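Local coordinates for protein 2-(acetamidomethylene)succinate hydrolase (Mesorhizobium loti, PDB 3KXP) that catalyses the last step of vitamin B6 breakdown, hydrolysing (E)-2-(acetamidomethylene)succinate to succinic semialdehyde, acetate, ammonia and carbon dioxide, at residues Leu143-Pro156 and Gly242-Lys256. Residues are numbered along the deposited sequence; the frame is centred on the assembly and turned at random.
Sequences LGARNSVTAAAKYP and GLRSDLVPAYRDVTK
With CG trans to the backbone N (chi1 175°) and the chain then bent at chi2 and chi3, Arg-146 swings its guanidinium out from the flank of helix 143-154 to the turn Gly-242 to Ser-245. Leu-243 CD2 sits over the centre of one guanidinium face, 3.8 Å from Arg-146 CZ. Three groups meet the edge in plane: Arg-146 NH1 donates to Asn-147 OD1 at 2.7 Å, Arg-146 NH2 makes a weak bond (132° at the hydrogen) to Gly-242 O, and Arg-146 NE donates to a water that itself donates to Ser-245 OG. Replacing Arg-146 with an alanine is likely to leave Asn-147 OD1, Gly-242 O and the water without this partner and to open a gap beside Leu-243 CD2. Nearer its backbone, Arg-146 CG touches Leu-247 CD1 at 3.8 Å. One turn on, Val-149 CG1 lies over the Tyr-251 ring face, offset toward its rim, in a CH-pi contact 4.1 Å from the centroid. The small Ala-153 lets the backbones close in, its CA 4.0 Å from Val-254 CA, while Ala-152 CB meets Val-254 CG2. Beyond the helix, Lys-256 NZ donates to Pro-156 O at 3.1 Å, from above the carbonyl plane, and also to Val-159 O. In this alpha/beta-hydrolase fold, helix 143-154 follows Ser-142, the inferred nucleophile; helix 248-253 crosses it at 55°, Tyr-251 reaches Phe-167 O and strand 159-165, and helix 117-131 flanks Thr-150.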
# COMPACT_ATOMS: atom_id res chain seq x y z
N LEU A 143 19.22 5.57 -3.79
CA LEU A 143 19.62 6.94 -3.43
C LEU A 143 18.41 7.85 -3.57
O LEU A 143 18.12 8.66 -2.68
CB LEU A 143 20.73 7.46 -4.36
CG LEU A 143 20.98 8.98 -4.37
CD1 LEU A 143 21.46 9.46 -3.02
CD2 LEU A 143 22.02 9.32 -5.41
N GLY A 144 17.70 7.73 -4.69
CA GLY A 144 16.52 8.53 -4.92
C GLY A 144 15.46 8.28 -3.85
O GLY A 144 14.84 9.23 -3.35
N ALA A 145 15.24 7.01 -3.50
CA ALA A 145 14.25 6.66 -2.48
C ALA A 145 14.63 7.28 -1.14
O ALA A 145 13.79 7.88 -0.47
CB ALA A 145 14.15 5.13 -2.35
N ARG A 146 15.89 7.13 -0.75
CA ARG A 146 16.35 7.71 0.51
C ARG A 146 16.13 9.22 0.48
O ARG A 146 15.66 9.81 1.45
CB ARG A 146 17.83 7.38 0.71
CG ARG A 146 18.44 8.03 1.93
CD ARG A 146 19.03 9.39 1.59
NE ARG A 146 20.39 9.44 2.08
CZ ARG A 146 21.39 10.07 1.48
NH1 ARG A 146 21.20 10.71 0.34
NH2 ARG A 146 22.60 10.01 2.02
N ASN A 147 16.45 9.85 -0.65
CA ASN A 147 16.27 11.28 -0.79
C ASN A 147 14.81 11.70 -0.70
O ASN A 147 14.48 12.66 0.00
CB ASN A 147 16.87 11.78 -2.11
CG ASN A 147 18.38 11.64 -2.16
OD1 ASN A 147 19.02 11.51 -1.12
ND2 ASN A 147 18.95 11.68 -3.36
N SER A 148 13.93 10.98 -1.39
CA SER A 148 12.52 11.32 -1.37
C SER A 148 11.87 11.23 0.01
O SER A 148 11.12 12.12 0.40
CB SER A 148 11.75 10.44 -2.35
OG SER A 148 12.11 10.73 -3.68
N VAL A 149 12.16 10.17 0.75
CA VAL A 149 11.57 10.03 2.08
C VAL A 149 12.09 11.12 3.01
O VAL A 149 11.34 11.63 3.85
CB VAL A 149 11.86 8.63 2.67
CG1 VAL A 149 11.25 8.52 4.07
CG2 VAL A 149 11.28 7.56 1.75
N THR A 150 13.36 11.49 2.87
CA THR A 150 13.94 12.55 3.69
C THR A 150 13.23 13.87 3.35
O THR A 150 12.86 14.64 4.23
CB THR A 150 15.46 12.71 3.43
OG1 THR A 150 16.13 11.49 3.75
CG2 THR A 150 16.04 13.84 4.29
N ALA A 151 13.01 14.10 2.06
CA ALA A 151 12.34 15.30 1.58
C ALA A 151 10.91 15.39 2.11
O ALA A 151 10.49 16.43 2.61
CB ALA A 151 12.34 15.33 0.05
N ALA A 152 10.17 14.29 1.97
CA ALA A 152 8.78 14.23 2.42
C ALA A 152 8.63 14.52 3.91
O ALA A 152 7.68 15.17 4.34
CB ALA A 152 8.20 12.85 2.10
N ALA A 153 9.58 14.03 4.70
CA ALA A 153 9.54 14.24 6.14
C ALA A 153 9.92 15.66 6.52
O ALA A 153 9.50 16.17 7.56
CB ALA A 153 10.48 13.24 6.82
N LYS A 154 10.72 16.31 5.69
CA LYS A 154 11.15 17.68 5.98
C LYS A 154 10.25 18.72 5.31
O LYS A 154 10.13 19.83 5.80
CB LYS A 154 12.60 17.88 5.56
CG LYS A 154 13.20 19.20 6.02
CD LYS A 154 14.66 19.34 5.60
CE LYS A 154 15.20 20.73 5.92
NZ LYS A 154 16.62 20.93 5.46
N TYR A 155 9.62 18.35 4.20
CA TYR A 155 8.74 19.26 3.47
C TYR A 155 7.36 18.65 3.18
O TYR A 155 6.97 18.50 2.02
CB TYR A 155 9.39 19.67 2.14
CG TYR A 155 10.75 20.28 2.31
CD1 TYR A 155 11.90 19.55 2.01
CD2 TYR A 155 10.90 21.58 2.76
CE1 TYR A 155 13.16 20.10 2.17
CE2 TYR A 155 12.15 22.15 2.93
CZ TYR A 155 13.28 21.40 2.63
OH TYR A 155 14.52 21.96 2.80
N PRO A 156 6.61 18.32 4.23
CA PRO A 156 5.27 17.73 4.15
C PRO A 156 4.39 18.32 3.06
O PRO A 156 3.81 17.60 2.25
CB PRO A 156 4.70 17.99 5.54
CG PRO A 156 5.89 17.88 6.40
CD PRO A 156 6.95 18.63 5.63
N GLY A 242 27.66 8.90 2.34
CA GLY A 242 26.55 9.64 2.91
C GLY A 242 25.36 8.71 3.08
O GLY A 242 24.48 8.96 3.90
N LEU A 243 25.35 7.61 2.32
CA LEU A 243 24.26 6.64 2.37
C LEU A 243 24.26 5.82 3.66
O LEU A 243 23.29 5.13 3.95
CB LEU A 243 24.33 5.70 1.16
CG LEU A 243 24.00 6.32 -0.19
CD1 LEU A 243 24.16 5.30 -1.30
CD2 LEU A 243 22.58 6.85 -0.17
N ARG A 244 25.34 5.91 4.43
CA ARG A 244 25.45 5.19 5.69
C ARG A 244 24.73 5.86 6.85
O ARG A 244 24.57 5.26 7.91
CB ARG A 244 26.93 5.03 6.07
CG ARG A 244 27.73 4.07 5.21
CD ARG A 244 29.18 4.06 5.67
NE ARG A 244 29.75 2.72 5.62
CZ ARG A 244 30.10 2.09 4.51
NH1 ARG A 244 29.95 2.68 3.33
NH2 ARG A 244 30.60 0.86 4.58
N SER A 245 24.30 7.11 6.66
CA SER A 245 23.65 7.83 7.75
C SER A 245 22.33 7.21 8.20
O SER A 245 21.64 6.54 7.43
CB SER A 245 23.45 9.30 7.37
OG SER A 245 22.68 9.43 6.19
N ASP A 246 22.00 7.45 9.46
CA ASP A 246 20.79 6.93 10.08
C ASP A 246 19.55 7.47 9.36
O ASP A 246 19.32 8.67 9.32
CB ASP A 246 20.78 7.32 11.56
CG ASP A 246 19.65 6.66 12.34
OD1 ASP A 246 19.04 5.69 11.82
OD2 ASP A 246 19.38 7.11 13.47
N LEU A 247 18.76 6.55 8.82
CA LEU A 247 17.55 6.90 8.09
C LEU A 247 16.28 6.71 8.93
O LEU A 247 15.17 6.98 8.46
CB LEU A 247 17.47 6.04 6.82
CG LEU A 247 16.53 6.51 5.71
CD1 LEU A 247 16.84 7.96 5.34
CD2 LEU A 247 16.67 5.60 4.50
N VAL A 248 16.45 6.26 10.17
CA VAL A 248 15.32 6.02 11.07
C VAL A 248 14.45 7.26 11.30
O VAL A 248 13.22 7.19 11.18
CB VAL A 248 15.82 5.47 12.44
CG1 VAL A 248 14.68 5.41 13.45
CG2 VAL A 248 16.40 4.08 12.25
N PRO A 249 15.06 8.41 11.64
CA PRO A 249 14.27 9.63 11.87
C PRO A 249 13.36 9.97 10.69
O PRO A 249 12.20 10.34 10.87
CB PRO A 249 15.34 10.69 12.10
CG PRO A 249 16.44 9.91 12.77
CD PRO A 249 16.49 8.64 11.93
N ALA A 250 13.89 9.84 9.48
CA ALA A 250 13.12 10.13 8.27
C ALA A 250 11.91 9.22 8.10
O ALA A 250 10.82 9.68 7.74
CB ALA A 250 14.03 10.04 7.05
N TYR A 251 12.06 7.92 8.33
CA TYR A 251 10.91 7.03 8.20
C TYR A 251 9.98 7.18 9.39
O TYR A 251 8.77 7.09 9.26
CB TYR A 251 11.34 5.57 8.06
CG TYR A 251 11.56 5.12 6.63
CD1 TYR A 251 12.71 5.48 5.93
CD2 TYR A 251 10.63 4.32 5.98
CE1 TYR A 251 12.94 5.03 4.63
CE2 TYR A 251 10.84 3.86 4.68
CZ TYR A 251 12.00 4.22 4.01
OH TYR A 251 12.23 3.73 2.74
N ARG A 252 10.55 7.42 10.56
CA ARG A 252 9.76 7.60 11.77
C ARG A 252 8.90 8.87 11.73
O ARG A 252 7.75 8.87 12.19
CB ARG A 252 10.67 7.66 12.99
CG ARG A 252 9.95 7.90 14.31
CD ARG A 252 10.94 8.37 15.37
NE ARG A 252 11.53 9.64 14.96
CZ ARG A 252 12.74 10.05 15.31
NH1 ARG A 252 13.51 9.29 16.09
NH2 ARG A 252 13.20 11.22 14.87
N ASP A 253 9.43 9.94 11.15
CA ASP A 253 8.69 11.20 11.14
C ASP A 253 7.88 11.58 9.90
O ASP A 253 7.09 12.52 9.95
CB ASP A 253 9.63 12.36 11.50
CG ASP A 253 10.47 12.06 12.75
OD1 ASP A 253 9.94 11.43 13.70
OD2 ASP A 253 11.65 12.46 12.78
N VAL A 254 8.06 10.86 8.80
CA VAL A 254 7.33 11.20 7.58
C VAL A 254 5.82 11.10 7.81
O VAL A 254 5.31 10.07 8.24
CB VAL A 254 7.76 10.30 6.38
CG1 VAL A 254 7.43 8.84 6.64
CG2 VAL A 254 7.09 10.80 5.11
N THR A 255 5.10 12.19 7.53
CA THR A 255 3.66 12.22 7.74
C THR A 255 2.84 11.97 6.48
O THR A 255 1.62 11.84 6.55
CB THR A 255 3.22 13.58 8.33
OG1 THR A 255 3.44 14.61 7.37
CG2 THR A 255 4.01 13.90 9.58
N LYS A 256 3.50 11.91 5.33
CA LYS A 256 2.80 11.67 4.07
C LYS A 256 2.88 10.19 3.68
O LYS A 256 3.77 9.47 4.13
CB LYS A 256 3.38 12.55 2.96
CG LYS A 256 3.48 14.02 3.33
CD LYS A 256 2.17 14.54 3.90
CE LYS A 256 1.09 14.64 2.85
NZ LYS A 256 1.17 15.93 2.14
O HOH W 1 21.46 7.85 4.31
O HOH W 2 6.15 14.63 6.95